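Putative Lipoprotein (Shewanella oneidensis, PDB 3U24) is of unknown function but binds zinc and calcium ions and belongs to the DUF885 family, whose kinship with metallopeptidases hints at a peptidase-like fold. Local coordinates at residues 267-278 / 466-477; 35-43 / 49-57. All blocks are in the same frame, centred on the assembly; numbering follows the deposited sequence.

How the interactions relate
From the N terminus, interaction 2 comes first and is local: helix 25-39 breaks at Ser40, helix 41-47 follows, and the loop 49-57 turns back onto the junction of the two helices, closing a short excursion before helix 61-79 begins. Interaction 1 opens much later and closes a far longer loop, since 187 residues separate 267-278 from 466-477; it pairs helix 260-289 with helix 459-485. The two contacts follow one another in series, neither nested nor crossed. Their centres lie about 43 Å apart on opposite sides of the chain's centre, one a surface turn, the other a buried helix pair.

Interaction 1: residues 267-278 / 466-477; sequences AMVDKDRVQGEM and YKWNLRVICNTI. With ZN (zinc ion), chain L.
Tyr466, Val274, Leu470 and Ile473 carry a buried, apolar helix-helix contact with knobs-into-holes packing, in which helices 260-289 and 459-485 run roughly antiparallel. The axes of the two segments pass 9.2 Å apart with a signed crossing angle of -151°. Val274 is one of five knobs, entering a hole formed by Tyr466, Asn469, Leu470 and Ile473. With CG1 anti to the backbone N (chi1 165°), its two methyls divide the work: CG1 lies 3.7 Å from Tyr466 CB and also meets Leu470, while CG2 faces Ile473 CD1 tip to tip at 3.9 Å. A branched residue suits this place because it fills both sides of the hole at once.

Tyr466 answers as a knob among Arg273, Val274, Glu277 and Met278, its CE2 3.7 Å from Glu277 CB. Selenomethionine Met278 slides past it in the opposite direction and brings SE to 3.5 Å from Leu470 CD1. At the other end, small Ala267 lets Ile473 CG2 come within 3.2 Å of Ala267 O, and Ile477 CD1 meets Lys271 CD.

No hydrogen bond crosses the pair; most polar groups find partners in their own helix or in neighbouring ones. In one of its two conformers Arg273 NE donates in its guanidinium plane to Asp270 OD1, whose OD2 is held by Tyr525 and Arg529. Lys271 NZ pairs with Glu499, and Asp272 chelates a zinc ion whose other ligands here are waters. Around the pair, helix 523-542 packs on Ala267 and Thr476, helix 489-499 on Cys474 and Ile477, and helix 298-309 on Met278 and Lys467.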
# COMPACT_ATOMS: atom_id res chain seq x y z
N ALA A 267 -18.26 -9.33 0.68
CA ALA A 267 -17.57 -9.38 -0.63
C ALA A 267 -18.23 -10.44 -1.54
O ALA A 267 -18.45 -10.21 -2.73
CB ALA A 267 -16.06 -9.63 -0.46
N MSE A 268 -18.61 -11.55 -0.93
CA MSE A 268 -19.31 -12.64 -1.67
C MSE A 268 -20.64 -12.18 -2.22
O MSE A 268 -20.96 -12.49 -3.35
CB MSE A 268 -19.52 -13.88 -0.79
CG MSE A 268 -18.23 -14.67 -0.47
SE MSE A 268 -17.35 -15.55 -1.99
CE MSE A 268 -18.51 -17.17 -2.02
N VAL A 269 -21.43 -11.46 -1.44
CA VAL A 269 -22.69 -10.89 -1.92
C VAL A 269 -22.45 -9.81 -3.00
O VAL A 269 -23.09 -9.82 -4.05
CB VAL A 269 -23.56 -10.37 -0.73
CG1 VAL A 269 -24.76 -9.55 -1.23
CG2 VAL A 269 -24.04 -11.55 0.16
N ASP A 270 -21.50 -8.91 -2.79
CA ASP A 270 -21.25 -7.89 -3.80
C ASP A 270 -20.83 -8.49 -5.15
O ASP A 270 -21.25 -8.03 -6.19
CB ASP A 270 -20.21 -6.85 -3.33
CG ASP A 270 -20.81 -5.65 -2.62
OD1 ASP A 270 -22.00 -5.28 -2.82
OD2 ASP A 270 -20.04 -5.05 -1.83
N LYS A 271 -20.00 -9.53 -5.11
CA LYS A 271 -19.57 -10.21 -6.33
C LYS A 271 -20.77 -10.64 -7.14
O LYS A 271 -20.88 -10.33 -8.30
CB LYS A 271 -18.66 -11.41 -6.03
CG LYS A 271 -18.21 -12.18 -7.27
CD LYS A 271 -17.40 -13.43 -6.95
CE LYS A 271 -18.22 -14.58 -6.36
NZ LYS A 271 -19.03 -15.39 -7.31
N ASP A 272 -21.72 -11.29 -6.50
CA ASP A 272 -22.94 -11.69 -7.19
C ASP A 272 -23.77 -10.53 -7.73
O ASP A 272 -24.21 -10.59 -8.87
CB ASP A 272 -23.82 -12.62 -6.30
CG ASP A 272 -23.12 -13.95 -5.97
OD1 ASP A 272 -22.25 -14.39 -6.75
OD2 ASP A 272 -23.46 -14.59 -4.93
N ARG A 273 -23.97 -9.49 -6.92
CA ARG A 273 -24.74 -8.32 -7.35
C ARG A 273 -24.08 -7.68 -8.60
O ARG A 273 -24.75 -7.42 -9.60
CB ARG A 273 -24.86 -7.27 -6.20
CG ARG A 273 -25.40 -5.88 -6.63
CD ARG A 273 -25.34 -4.74 -5.58
NE ARG A 273 -23.97 -4.27 -5.26
CZ ARG A 273 -23.22 -3.46 -6.01
NH1 ARG A 273 -21.98 -3.17 -5.59
NH2 ARG A 273 -23.69 -2.96 -7.17
N VAL A 274 -22.76 -7.48 -8.54
CA VAL A 274 -22.01 -6.83 -9.61
C VAL A 274 -22.09 -7.65 -10.91
O VAL A 274 -22.48 -7.12 -11.94
CB VAL A 274 -20.54 -6.50 -9.21
CG1 VAL A 274 -19.71 -6.17 -10.44
CG2 VAL A 274 -20.48 -5.36 -8.17
N GLN A 275 -21.79 -8.95 -10.84
CA GLN A 275 -21.90 -9.85 -11.99
C GLN A 275 -23.31 -9.87 -12.63
O GLN A 275 -23.43 -9.87 -13.84
CB GLN A 275 -21.47 -11.29 -11.63
CG GLN A 275 -19.97 -11.45 -11.36
CD GLN A 275 -19.58 -12.84 -10.86
OE1 GLN A 275 -20.41 -13.58 -10.37
NE2 GLN A 275 -18.32 -13.18 -10.97
N GLY A 276 -24.34 -9.83 -11.80
CA GLY A 276 -25.73 -9.76 -12.26
C GLY A 276 -25.98 -8.49 -13.04
O GLY A 276 -26.61 -8.54 -14.10
N GLU A 277 -25.50 -7.34 -12.54
CA GLU A 277 -25.64 -6.09 -13.29
C GLU A 277 -24.86 -6.12 -14.61
O GLU A 277 -25.37 -5.67 -15.64
CB GLU A 277 -25.20 -4.89 -12.46
CG GLU A 277 -26.14 -4.68 -11.27
CD GLU A 277 -27.59 -4.53 -11.69
OE1 GLU A 277 -27.87 -3.57 -12.43
OE2 GLU A 277 -28.42 -5.40 -11.32
N MSE A 278 -23.65 -6.66 -14.57
CA MSE A 278 -22.88 -6.83 -15.80
C MSE A 278 -23.59 -7.72 -16.84
O MSE A 278 -23.49 -7.43 -18.04
CB MSE A 278 -21.50 -7.42 -15.49
CG MSE A 278 -20.60 -6.48 -14.75
SE MSE A 278 -18.99 -7.40 -14.16
CE MSE A 278 -17.90 -7.03 -15.78
N TYR A 466 -17.68 -1.88 -13.48
CA TYR A 466 -17.95 -3.10 -12.76
C TYR A 466 -16.79 -4.11 -12.82
O TYR A 466 -16.48 -4.74 -11.80
CB TYR A 466 -19.23 -3.73 -13.23
CG TYR A 466 -20.50 -3.05 -12.75
CD1 TYR A 466 -20.67 -2.70 -11.43
CD2 TYR A 466 -21.57 -2.85 -13.63
CE1 TYR A 466 -21.86 -2.14 -10.98
CE2 TYR A 466 -22.74 -2.25 -13.21
CZ TYR A 466 -22.89 -1.92 -11.88
OH TYR A 466 -24.05 -1.34 -11.47
N LYS A 467 -16.10 -4.23 -13.96
CA LYS A 467 -14.98 -5.17 -14.03
C LYS A 467 -13.89 -4.71 -13.06
O LYS A 467 -13.28 -5.52 -12.33
CB LYS A 467 -14.40 -5.33 -15.45
CG LYS A 467 -13.04 -6.03 -15.49
CD LYS A 467 -12.36 -5.94 -16.85
CE LYS A 467 -10.98 -6.63 -16.88
NZ LYS A 467 -9.85 -5.68 -16.55
N TRP A 468 -13.67 -3.40 -13.08
CA TRP A 468 -12.74 -2.75 -12.17
C TRP A 468 -13.11 -2.95 -10.72
O TRP A 468 -12.28 -3.31 -9.90
CB TRP A 468 -12.71 -1.28 -12.54
CG TRP A 468 -11.61 -0.42 -12.01
CD1 TRP A 468 -11.71 0.55 -11.01
CD2 TRP A 468 -10.24 -0.32 -12.50
NE1 TRP A 468 -10.50 1.20 -10.84
CE2 TRP A 468 -9.58 0.72 -11.70
CE3 TRP A 468 -9.50 -0.99 -13.47
CZ2 TRP A 468 -8.26 1.07 -11.88
CZ3 TRP A 468 -8.16 -0.63 -13.64
CH2 TRP A 468 -7.56 0.38 -12.86
N ASN A 469 -14.37 -2.77 -10.38
CA ASN A 469 -14.83 -3.03 -9.02
C ASN A 469 -14.60 -4.48 -8.61
O ASN A 469 -14.25 -4.75 -7.44
CB ASN A 469 -16.32 -2.69 -8.90
CG ASN A 469 -16.77 -2.37 -7.47
OD1 ASN A 469 -17.83 -2.80 -7.08
ND2 ASN A 469 -15.99 -1.59 -6.72
N LEU A 470 -14.81 -5.42 -9.53
CA LEU A 470 -14.56 -6.83 -9.21
C LEU A 470 -13.12 -7.12 -8.74
O LEU A 470 -12.90 -7.98 -7.90
CB LEU A 470 -14.93 -7.75 -10.39
CG LEU A 470 -16.43 -8.00 -10.58
CD1 LEU A 470 -16.67 -8.74 -11.88
CD2 LEU A 470 -17.00 -8.78 -9.39
N ARG A 471 -12.15 -6.37 -9.25
CA ARG A 471 -10.75 -6.51 -8.79
C ARG A 471 -10.68 -6.36 -7.25
O ARG A 471 -10.01 -7.12 -6.54
CB ARG A 471 -9.92 -5.39 -9.43
CG ARG A 471 -8.47 -5.68 -9.83
CD ARG A 471 -7.97 -4.59 -10.81
NE ARG A 471 -7.32 -3.44 -10.14
CZ ARG A 471 -7.92 -2.34 -9.64
NH1 ARG A 471 -7.17 -1.40 -9.05
NH2 ARG A 471 -9.25 -2.15 -9.69
N VAL A 472 -11.36 -5.33 -6.77
CA VAL A 472 -11.30 -4.96 -5.37
C VAL A 472 -12.05 -5.99 -4.50
O VAL A 472 -11.52 -6.45 -3.49
CB VAL A 472 -11.85 -3.52 -5.23
CG1 VAL A 472 -12.15 -3.20 -3.81
CG2 VAL A 472 -10.80 -2.57 -5.82
N ILE A 473 -13.22 -6.39 -4.96
CA ILE A 473 -14.03 -7.41 -4.30
C ILE A 473 -13.26 -8.75 -4.26
O ILE A 473 -13.08 -9.36 -3.18
CB ILE A 473 -15.41 -7.57 -5.01
CG1 ILE A 473 -16.20 -6.23 -4.97
CG2 ILE A 473 -16.21 -8.68 -4.36
CD1 ILE A 473 -17.46 -6.23 -5.85
N CYS A 474 -12.78 -9.19 -5.43
CA CYS A 474 -12.08 -10.46 -5.51
C CYS A 474 -10.71 -10.44 -4.82
O CYS A 474 -10.24 -11.49 -4.37
CB CYS A 474 -12.00 -10.98 -6.94
SG CYS A 474 -13.65 -11.33 -7.67
N ASN A 475 -10.09 -9.28 -4.66
CA ASN A 475 -8.86 -9.20 -3.83
C ASN A 475 -9.12 -9.67 -2.40
O ASN A 475 -8.26 -10.33 -1.80
CB ASN A 475 -8.29 -7.78 -3.76
CG ASN A 475 -7.44 -7.39 -4.97
OD1 ASN A 475 -7.06 -8.21 -5.81
ND2 ASN A 475 -7.10 -6.11 -5.02
N THR A 476 -10.30 -9.29 -1.85
CA THR A 476 -10.71 -9.64 -0.51
C THR A 476 -11.05 -11.11 -0.40
O THR A 476 -10.58 -11.79 0.51
CB THR A 476 -11.92 -8.77 -0.04
OG1 THR A 476 -11.45 -7.45 0.15
CG2 THR A 476 -12.55 -9.24 1.27
N ILE A 477 -11.84 -11.61 -1.33
CA ILE A 477 -12.15 -13.05 -1.39
C ILE A 477 -10.87 -13.90 -1.42
O ILE A 477 -10.72 -14.89 -0.68
CB ILE A 477 -13.06 -13.35 -2.58
CG1 ILE A 477 -14.37 -12.60 -2.39
CG2 ILE A 477 -13.36 -14.84 -2.74
CD1 ILE A 477 -15.34 -12.75 -3.53
ZN ZN L . -22.01 -16.39 -5.11
O HOH W 1 -21.66 -16.76 -6.89
O HOH W 2 -21.44 -17.62 -3.28
O HOH W 3 -20.56 -15.55 -4.76

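Interaction 2: residues 35-43 / 49-57; sequences DLWQLSPTW and KHVNDGYLE. With ZN (zinc ion), chain H; ZN (zinc ion), chain B; EDO (1,2-ethanediol), chain X.
Glu57 reaches from the loop to the start of helix 41-47, where its carboxylate meets Ser40 and Thr42. Glu57 OE2 accepts two hydrogen bonds from opposite faces of its plane: one from Ser40 OG at 3.2 Å, nearly along the C-O axis, and one from Thr42 N at 3.0 Å, on the syn side and 29° out of the plane. The latter is fairly straight, with an N-H...O angle of 167°. Thr42 OG1 is modelled only 2.4 Å from Glu57 OE1, so the details of this bond are doubtful. A carboxylate suits this helix start, since its negative charge would probably be favoured by the helix dipole. The bend at chi2 (100°) brings OE2 beside Pro41 N and CD.

Beside this polar grip lies an apolar patch. Pro41, which has no N-H to donate and so suits the first turn of a helix, where none is required, packs its CB tightly on Val51 CG2 at 3.4 Å, and its CG on Tyr55 CD2 at 3.8 Å. Trp37 crosses the aliphatic stem of Lys49 at about a right angle, while its NE1 bonds Tyr369.

Two waters stitch the next shell. One joins Pro41 O, Asn52 N and Asp53 OD1; another joins Thr42 OG1 to Asn52 O and Tyr55 O. Arg148 also holds Thr42 OG1 and Asp53 O. Asp53 OD2 in turn fixes the ring of His50 through ND1, in the ring plane, leaving NE2 to bind a zinc ion with Glu133.

The arrangement is a helix N-cap, Ser40 OG accepting from Trp43 N, joined to a loop with a type I turn from Asn52 to Tyr55 that presents a surface zinc ligand.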
# COMPACT_ATOMS: atom_id res chain seq x y z
N ASP A 35 11.17 9.13 20.91
CA ASP A 35 11.54 7.89 21.50
C ASP A 35 11.48 6.76 20.51
O ASP A 35 12.29 5.86 20.59
CB ASP A 35 10.64 7.55 22.69
CG ASP A 35 10.87 8.48 23.85
OD1 ASP A 35 11.93 9.13 23.84
OD2 ASP A 35 10.00 8.58 24.77
N LEU A 36 10.53 6.80 19.58
CA LEU A 36 10.43 5.75 18.58
C LEU A 36 11.68 5.76 17.73
O LEU A 36 12.21 4.72 17.46
CB LEU A 36 9.18 5.89 17.71
CG LEU A 36 8.89 4.75 16.75
CD1 LEU A 36 8.69 3.44 17.48
CD2 LEU A 36 7.71 5.12 15.84
N TRP A 37 12.16 6.94 17.37
CA TRP A 37 13.35 7.04 16.55
C TRP A 37 14.65 6.67 17.25
O TRP A 37 15.58 6.17 16.60
CB TRP A 37 13.48 8.42 15.97
CG TRP A 37 12.40 8.88 15.03
CD1 TRP A 37 12.14 10.18 14.68
CD2 TRP A 37 11.42 8.08 14.28
NE1 TRP A 37 11.13 10.25 13.78
CE2 TRP A 37 10.65 9.03 13.50
CE3 TRP A 37 11.13 6.73 14.16
CZ2 TRP A 37 9.61 8.64 12.68
CZ3 TRP A 37 10.08 6.33 13.31
CH2 TRP A 37 9.34 7.27 12.59
N GLN A 38 14.70 6.86 18.55
CA GLN A 38 15.82 6.41 19.38
C GLN A 38 15.85 4.89 19.47
O GLN A 38 16.91 4.33 19.50
CB GLN A 38 15.71 7.04 20.78
CG GLN A 38 16.64 6.51 21.85
CD GLN A 38 16.57 7.35 23.15
OE1 GLN A 38 15.80 7.04 24.08
NE2 GLN A 38 17.33 8.47 23.19
N LEU A 39 14.68 4.25 19.53
CA LEU A 39 14.58 2.79 19.52
C LEU A 39 14.92 2.23 18.16
O LEU A 39 15.55 1.18 18.07
CB LEU A 39 13.17 2.34 19.88
CG LEU A 39 12.82 0.87 19.66
CD1 LEU A 39 13.47 0.02 20.74
CD2 LEU A 39 11.32 0.68 19.60
N SER A 40 14.47 2.89 17.10
CA SER A 40 14.68 2.38 15.74
C SER A 40 15.11 3.48 14.77
O SER A 40 14.33 4.09 14.04
CB SER A 40 13.39 1.75 15.26
OG SER A 40 13.55 1.38 13.93
N PRO A 41 16.39 3.77 14.75
CA PRO A 41 16.77 4.81 13.80
C PRO A 41 16.61 4.43 12.33
O PRO A 41 16.57 5.32 11.49
CB PRO A 41 18.25 5.11 14.16
CG PRO A 41 18.67 3.97 15.05
CD PRO A 41 17.42 3.51 15.75
N THR A 42 16.51 3.16 12.00
CA THR A 42 16.21 2.77 10.61
C THR A 42 14.77 3.15 10.21
O THR A 42 14.52 3.70 9.12
CB THR A 42 16.49 1.29 10.39
OG1 THR A 42 17.87 1.07 10.66
CG2 THR A 42 16.14 0.82 8.95
N TRP A 43 13.83 2.92 11.11
CA TRP A 43 12.47 3.39 10.89
C TRP A 43 12.46 4.89 10.68
O TRP A 43 11.77 5.42 9.79
CB TRP A 43 11.65 3.02 12.09
CG TRP A 43 10.16 2.95 11.88
CD1 TRP A 43 9.37 3.55 10.88
CD2 TRP A 43 9.20 2.28 12.77
NE1 TRP A 43 8.02 3.27 11.08
CE2 TRP A 43 7.87 2.51 12.21
CE3 TRP A 43 9.32 1.54 13.94
CZ2 TRP A 43 6.73 2.00 12.80
CZ3 TRP A 43 8.17 1.02 14.52
CH2 TRP A 43 6.90 1.25 13.97
N LYS A 49 13.81 10.92 8.43
CA LYS A 49 14.57 11.63 9.45
C LYS A 49 15.82 10.84 9.82
O LYS A 49 15.76 9.69 10.31
CB LYS A 49 13.73 11.92 10.70
CG LYS A 49 14.31 13.06 11.53
CD LYS A 49 13.65 13.22 12.88
CE LYS A 49 14.41 14.21 13.76
NZ LYS A 49 14.70 15.48 13.04
N HIS A 50 16.97 11.48 9.61
CA HIS A 50 18.29 10.86 9.72
C HIS A 50 18.81 11.04 11.11
O HIS A 50 19.69 11.84 11.32
CB HIS A 50 19.25 11.48 8.68
CG HIS A 50 18.82 11.20 7.26
ND1 HIS A 50 19.31 10.17 6.55
CD2 HIS A 50 17.84 11.80 6.47
CE1 HIS A 50 18.68 10.11 5.36
NE2 HIS A 50 17.78 11.10 5.31
N VAL A 51 18.29 10.29 12.06
CA VAL A 51 18.70 10.45 13.45
C VAL A 51 20.03 9.74 13.72
O VAL A 51 20.85 10.26 14.48
CB VAL A 51 17.64 9.92 14.43
CG1 VAL A 51 16.28 10.44 14.08
CG2 VAL A 51 17.58 8.43 14.33
N ASN A 52 20.25 8.57 13.12
CA ASN A 52 21.51 7.86 13.32
C ASN A 52 21.70 6.80 12.25
O ASN A 52 21.53 5.61 12.48
CB ASN A 52 21.55 7.27 14.75
CG ASN A 52 22.93 6.81 15.19
OD1 ASN A 52 23.09 6.38 16.32
ND2 ASN A 52 23.90 6.81 14.29
N ASP A 53 22.05 7.26 11.05
CA ASP A 53 22.16 6.38 9.91
C ASP A 53 23.32 5.39 10.07
O ASP A 53 23.33 4.33 9.45
CB ASP A 53 22.37 7.18 8.65
CG ASP A 53 21.16 8.03 8.26
OD1 ASP A 53 20.05 7.88 8.85
OD2 ASP A 53 21.33 8.88 7.33
N GLY A 54 24.30 5.72 10.90
CA GLY A 54 25.42 4.83 11.11
C GLY A 54 25.19 3.63 12.01
O GLY A 54 26.09 2.81 12.19
N TYR A 55 23.99 3.52 12.57
CA TYR A 55 23.67 2.49 13.55
C TYR A 55 22.78 1.46 12.93
O TYR A 55 21.66 1.76 12.54
CB TYR A 55 22.93 3.12 14.72
CG TYR A 55 22.67 2.14 15.83
CD1 TYR A 55 23.69 1.80 16.71
CD2 TYR A 55 21.44 1.51 15.97
CE1 TYR A 55 23.48 0.87 17.72
CE2 TYR A 55 21.22 0.58 16.98
CZ TYR A 55 22.25 0.27 17.85
OH TYR A 55 22.09 -0.63 18.85
N LEU A 56 23.27 0.23 12.81
CA LEU A 56 22.47 -0.87 12.29
C LEU A 56 21.95 -1.65 13.47
O LEU A 56 22.74 -2.21 14.21
CB LEU A 56 23.32 -1.78 11.42
CG LEU A 56 22.68 -3.02 10.81
CD1 LEU A 56 21.57 -2.65 9.85
CD2 LEU A 56 23.75 -3.87 10.13
N GLU A 57 20.63 -1.68 13.65
CA GLU A 57 20.04 -2.46 14.74
C GLU A 57 20.24 -3.94 14.47
O GLU A 57 20.08 -4.38 13.35
CB GLU A 57 18.53 -2.18 14.89
CG GLU A 57 18.19 -0.70 15.04
CD GLU A 57 17.71 -0.04 13.73
OE1 GLU A 57 18.30 -0.30 12.64
OE2 GLU A 57 16.73 0.74 13.77
ZN ZN H . 12.75 10.49 25.49
ZN ZN B . 16.60 11.66 3.58
C1 EDO X . 20.62 5.24 18.40
O1 EDO X . 20.22 4.29 19.38
C2 EDO X . 19.55 6.31 18.28
O2 EDO X . 20.18 7.59 18.43
O HOH W 4 10.82 10.55 27.16
O HOH W 5 18.71 7.26 11.17
O HOH W 6 19.74 3.57 11.39
O HOH W 7 15.86 9.86 3.52
O HOH W 8 15.79 13.94 4.04
O HOH W 9 17.92 13.49 3.84
O HOH W 10 11.21 11.97 24.54